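Local coordinates for aquaporin AqpM (Methanothermobacter marburgensis str. Marburg, PDB 2F2B), which forms a homotetrameric membrane channel that lets water move in both directions under osmotic drive and also passes some glycerol, at residues T15-F20 with G63-A68; I117-Q120 with A126-V129. One frame throughout, in Å; residues are numbered along the deposited sequence.

Contact 1: residues T15-F20 with G63-A68; sequences TFILVF and GFAIAA
Ile17 and Leu18 meet Ala65 and Ile66 where two transmembrane helices, 4-33 and 52-73, come together in the middle of the subunit. The backbones approach closely here, with 6.0 Å between Leu18 CA and Ala65 CA, and a small residue at position 65 leaves room for this. Ile17 points its CB at the opposing helix, and Ala65 does the same in return. Of the two branches of Ile17, the methyl CG2 does the touching: with CG1 beside the backbone N (chi1 -71°), CG2 lies anti to that nitrogen and comes to 4.0 Å from Ala65 CB. The same methyl also lies 4.0 Å from Ala65 O, a carbonyl oxygen that accepts a hydrogen bond from Ser69 OG one helical turn further on. Leu18 reaches across differently. Its CB leaves to one side of the facing helix, but CG is anti to the backbone N (chi1 -174°), and the end of the chain draws nearer until CD1 is 4.1 Å from Ile66 CG1. Leu18 and Ile66 run side by side and point the same way, so that they meet flank to flank. The contact is thus wholly apolar between its side chains, with 149 Å² buried over both segments together. It is a close packing of two membrane helices in the aquaporin bundle, set next to a signature motif: Leu18 also touches Ile81, Asn199 of the second NPA motif and Arg202 directly after it, while Ile17 packs on Leu156 of a neighbouring subunit. Helix 4-33 has helix 52-73 on one flank and helix 100-122 on another, where Thr15 and Val19 touch Ala111, and Val19 further meets Pro206 of helix 200-214.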
loop_
_atom_site.group_PDB
_atom_site.type_symbol
_atom_site.label_atom_id
_atom_site.label_comp_id
_atom_site.label_asym_id
_atom_site.label_seq_id
_atom_site.Cartn_x
_atom_site.Cartn_y
_atom_site.Cartn_z
ATOM N N THR A 15 -12.668 -18.724 -0.380
ATOM C CA THR A 15 -11.389 -19.414 -0.297
ATOM C C THR A 15 -10.806 -19.612 -1.696
ATOM O O THR A 15 -9.591 -19.612 -1.874
ATOM C CB THR A 15 -11.535 -20.763 0.430
ATOM O OG1 THR A 15 -12.314 -20.573 1.620
ATOM C CG2 THR A 15 -10.168 -21.292 0.829
ATOM N N PHE A 16 -11.680 -19.775 -2.684
ATOM C CA PHE A 16 -11.254 -19.916 -4.073
ATOM C C PHE A 16 -10.511 -18.624 -4.444
ATOM O O PHE A 16 -9.426 -18.658 -5.023
ATOM C CB PHE A 16 -12.494 -20.102 -4.969
ATOM C CG PHE A 16 -12.207 -20.062 -6.453
ATOM C CD1 PHE A 16 -11.872 -18.867 -7.085
ATOM C CD2 PHE A 16 -12.290 -21.218 -7.220
ATOM C CE1 PHE A 16 -11.623 -18.825 -8.460
ATOM C CE2 PHE A 16 -12.044 -21.186 -8.595
ATOM C CZ PHE A 16 -11.710 -19.987 -9.213
ATOM N N ILE A 17 -11.110 -17.489 -4.096
ATOM C CA ILE A 17 -10.525 -16.178 -4.387
ATOM C C ILE A 17 -9.184 -16.002 -3.685
ATOM O O ILE A 17 -8.198 -15.563 -4.291
ATOM C CB ILE A 17 -11.490 -15.047 -3.953
ATOM C CG1 ILE A 17 -12.691 -15.013 -4.906
ATOM C CG2 ILE A 17 -10.758 -13.697 -3.938
ATOM C CD1 ILE A 17 -13.857 -14.167 -4.417
ATOM N N LEU A 18 -9.149 -16.351 -2.405
ATOM C CA LEU A 18 -7.931 -16.235 -1.614
ATOM C C LEU A 18 -6.758 -16.973 -2.268
ATOM O O LEU A 18 -5.669 -16.417 -2.420
ATOM C CB LEU A 18 -8.191 -16.781 -0.202
ATOM C CG LEU A 18 -7.095 -16.651 0.860
ATOM C CD1 LEU A 18 -7.727 -16.698 2.252
ATOM C CD2 LEU A 18 -6.077 -17.762 0.692
ATOM N N VAL A 19 -6.988 -18.219 -2.672
ATOM C CA VAL A 19 -5.940 -19.029 -3.287
ATOM C C VAL A 19 -5.617 -18.645 -4.732
ATOM O O VAL A 19 -4.446 -18.570 -5.113
ATOM C CB VAL A 19 -6.312 -20.531 -3.213
ATOM C CG1 VAL A 19 -5.251 -21.377 -3.904
ATOM C CG2 VAL A 19 -6.444 -20.947 -1.749
ATOM N N PHE A 20 -6.645 -18.404 -5.538
ATOM C CA PHE A 20 -6.425 -18.025 -6.930
ATOM C C PHE A 20 -5.552 -16.772 -7.030
ATOM O O PHE A 20 -4.534 -16.766 -7.716
ATOM C CB PHE A 20 -7.773 -17.791 -7.631
ATOM C CG PHE A 20 -7.650 -17.400 -9.086
ATOM C CD1 PHE A 20 -7.317 -16.095 -9.449
ATOM C CD2 PHE A 20 -7.859 -18.340 -10.092
ATOM C CE1 PHE A 20 -7.194 -15.729 -10.789
ATOM C CE2 PHE A 20 -7.740 -17.988 -11.439
ATOM C CZ PHE A 20 -7.405 -16.678 -11.789
ATOM N N GLY A 63 -3.760 -9.907 0.626
ATOM C CA GLY A 63 -4.493 -8.939 1.426
ATOM C C GLY A 63 -5.658 -8.230 0.764
ATOM O O GLY A 63 -6.723 -8.092 1.371
ATOM N N PHE A 64 -5.462 -7.760 -0.465
ATOM C CA PHE A 64 -6.530 -7.064 -1.173
ATOM C C PHE A 64 -7.637 -8.042 -1.565
ATOM O O PHE A 64 -8.819 -7.687 -1.557
ATOM C CB PHE A 64 -5.988 -6.349 -2.422
ATOM C CG PHE A 64 -5.007 -5.235 -2.124
ATOM C CD1 PHE A 64 -5.091 -4.495 -0.943
ATOM C CD2 PHE A 64 -4.035 -4.889 -3.058
ATOM C CE1 PHE A 64 -4.217 -3.424 -0.704
ATOM C CE2 PHE A 64 -3.160 -3.827 -2.833
ATOM C CZ PHE A 64 -3.250 -3.090 -1.651
ATOM N N ALA A 65 -7.265 -9.276 -1.899
ATOM C CA ALA A 65 -8.264 -10.274 -2.268
ATOM C C ALA A 65 -9.072 -10.663 -1.027
ATOM O O ALA A 65 -10.282 -10.893 -1.107
ATOM C CB ALA A 65 -7.589 -11.504 -2.876
ATOM N N ILE A 66 -8.399 -10.730 0.120
ATOM C CA ILE A 66 -9.069 -11.070 1.379
ATOM C C ILE A 66 -10.033 -9.951 1.776
ATOM O O ILE A 66 -11.176 -10.211 2.168
ATOM C CB ILE A 66 -8.030 -11.311 2.512
ATOM C CG1 ILE A 66 -7.321 -12.650 2.275
ATOM C CG2 ILE A 66 -8.719 -11.305 3.884
ATOM C CD1 ILE A 66 -6.059 -12.850 3.092
ATOM N N ALA A 67 -9.579 -8.704 1.667
ATOM C CA ALA A 67 -10.426 -7.563 2.002
ATOM C C ALA A 67 -11.653 -7.565 1.094
ATOM O O ALA A 67 -12.791 -7.448 1.565
ATOM C CB ALA A 67 -9.647 -6.251 1.832
ATOM N N ALA A 68 -11.425 -7.718 -0.207
ATOM C CA ALA A 68 -12.527 -7.746 -1.171
ATOM C C ALA A 68 -13.536 -8.833 -0.795
ATOM O O ALA A 68 -14.753 -8.599 -0.792
ATOM C CB ALA A 68 -11.985 -7.997 -2.573
#

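Contact 2: residues I117-Q120 with A126-V129; sequences IFLQ and AATV
Between Leu119 CA and Ala126 CA the backbones close to 6.0 Å, their nearest approach, where the extracellular end of helix 100-122 faces the short helix 125-128 that follows it after a short break. Two large side chains on the first helix receive two methyl groups on the second. Ala126 directs its CB at helix 100-122, and there CB finds the ring of Phe118, with CE2 at 3.9 Å; the methyl approaches this ring obliquely. Although the CB of Phe118 leaves to one side, its CG is anti to the backbone N (chi1 -179°), which brings the end of the ring nearer to Ala126. The CD1 of Leu119 lies 4.3 Å from Ala126 CB and nearer still to Ala127 CB, at 3.9 Å; it also comes to 4.2 Å from Ala127 N. Ala126 CB accordingly touches both an aromatic ring and a leucine branch, the two partners set at a wide angle around it, whereas Ala127 leans on leucine alone within this contact. All four residues are buried. Leu132, further along the loop, touches Leu119 and both alanines, and its backbone is hydrogen-bonded to that of Ala126; Leu119 also reaches Phe213, and Ala127 meets Asp210 and Ala214, on helix 200-214. Here a short helix, 125-128, folds back against the end of a membrane-spanning helix. In the aquaporin fold it forms the start of the extracellular link from helix 100-122 to helix 143-166.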
loop_
_atom_site.group_PDB
_atom_site.type_symbol
_atom_site.label_atom_id
_atom_site.label_comp_id
_atom_site.label_asym_id
_atom_site.label_seq_id
_atom_site.Cartn_x
_atom_site.Cartn_y
_atom_site.Cartn_z
ATOM N N ILE A 117 -8.079 -23.709 -11.150
ATOM C CA ILE A 117 -8.469 -22.737 -12.161
ATOM C C ILE A 117 -7.326 -21.769 -12.457
ATOM O O ILE A 117 -7.159 -21.339 -13.596
ATOM C CB ILE A 117 -9.746 -21.972 -11.735
ATOM C CG1 ILE A 117 -10.931 -22.948 -11.679
ATOM C CG2 ILE A 117 -10.050 -20.846 -12.724
ATOM C CD1 ILE A 117 -11.270 -23.603 -13.025
ATOM N N PHE A 118 -6.528 -21.432 -11.448
ATOM C CA PHE A 118 -5.405 -20.540 -11.703
ATOM C C PHE A 118 -4.419 -21.252 -12.631
ATOM O O PHE A 118 -3.867 -20.655 -13.557
ATOM C CB PHE A 118 -4.676 -20.158 -10.418
ATOM C CG PHE A 118 -3.535 -19.220 -10.655
ATOM C CD1 PHE A 118 -3.771 -17.869 -10.893
ATOM C CD2 PHE A 118 -2.233 -19.699 -10.743
ATOM C CE1 PHE A 118 -2.723 -17.008 -11.225
ATOM C CE2 PHE A 118 -1.181 -18.847 -11.073
ATOM C CZ PHE A 118 -1.430 -17.500 -11.317
ATOM N N LEU A 119 -4.199 -22.535 -12.372
ATOM C CA LEU A 119 -3.287 -23.325 -13.189
ATOM C C LEU A 119 -3.738 -23.302 -14.651
ATOM O O LEU A 119 -2.914 -23.238 -15.563
ATOM C CB LEU A 119 -3.248 -24.764 -12.672
ATOM C CG LEU A 119 -2.409 -25.775 -13.454
ATOM C CD1 LEU A 119 -0.938 -25.384 -13.429
ATOM C CD2 LEU A 119 -2.609 -27.148 -12.834
ATOM N N GLN A 120 -5.049 -23.350 -14.868
ATOM C CA GLN A 120 -5.589 -23.329 -16.225
ATOM C C GLN A 120 -5.313 -21.991 -16.909
ATOM O O GLN A 120 -5.022 -21.952 -18.104
ATOM C CB GLN A 120 -7.097 -23.599 -16.204
ATOM C CG GLN A 120 -7.463 -24.948 -15.616
ATOM C CD GLN A 120 -6.797 -26.097 -16.346
ATOM O OE1 GLN A 120 -6.243 -27.003 -15.724
ATOM N NE2 GLN A 120 -6.849 -26.068 -17.670
ATOM N N ALA A 126 2.955 -22.533 -13.952
ATOM C CA ALA A 126 2.545 -22.005 -12.654
ATOM C C ALA A 126 2.806 -23.046 -11.570
ATOM O O ALA A 126 2.994 -22.709 -10.401
ATOM C CB ALA A 126 1.068 -21.636 -12.682
ATOM N N ALA A 127 2.819 -24.316 -11.967
ATOM C CA ALA A 127 3.056 -25.404 -11.032
ATOM C C ALA A 127 4.494 -25.918 -11.095
ATOM O O ALA A 127 5.143 -26.074 -10.064
ATOM C CB ALA A 127 2.077 -26.548 -11.303
ATOM N N THR A 128 4.995 -26.166 -12.303
ATOM C CA THR A 128 6.351 -26.688 -12.460
ATOM C C THR A 128 7.444 -25.688 -12.100
ATOM O O THR A 128 8.529 -26.079 -11.673
ATOM C CB THR A 128 6.594 -27.213 -13.901
ATOM O OG1 THR A 128 6.396 -26.159 -14.852
ATOM C CG2 THR A 128 5.642 -28.360 -14.211
ATOM N N VAL A 129 7.159 -24.398 -12.269
ATOM C CA VAL A 129 8.124 -23.354 -11.943
ATOM C C VAL A 129 7.675 -22.591 -10.692
ATOM O O VAL A 129 8.465 -22.362 -9.773
ATOM C CB VAL A 129 8.286 -22.356 -13.119
ATOM C CG1 VAL A 129 9.218 -21.215 -12.722
ATOM C CG2 VAL A 129 8.835 -23.080 -14.339
#

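In the fold
Contact 1 closes before contact 2 opens along the chain, and their centres lie about 17 Å apart. Contact 1 joins helices 4-33 and 52-73 in the transmembrane interior, about 9 Å from the centre of the chain; contact 2, about 18 Å from that centre, ties helix 100-122 to its extracellular link. Helix 4-33 bridges them: Phe20 stacks edge-to-face with Phe118, and Phe16 CE2 packs 3.7 Å from Ile117 CG1. Phe16 and Phe20 thus pack against Ile117 and Phe118, joining the two contacts through helices 4-33, 52-73 and 100-122. Both contacts also touch a neighbouring subunit, in keeping with the homotetramer.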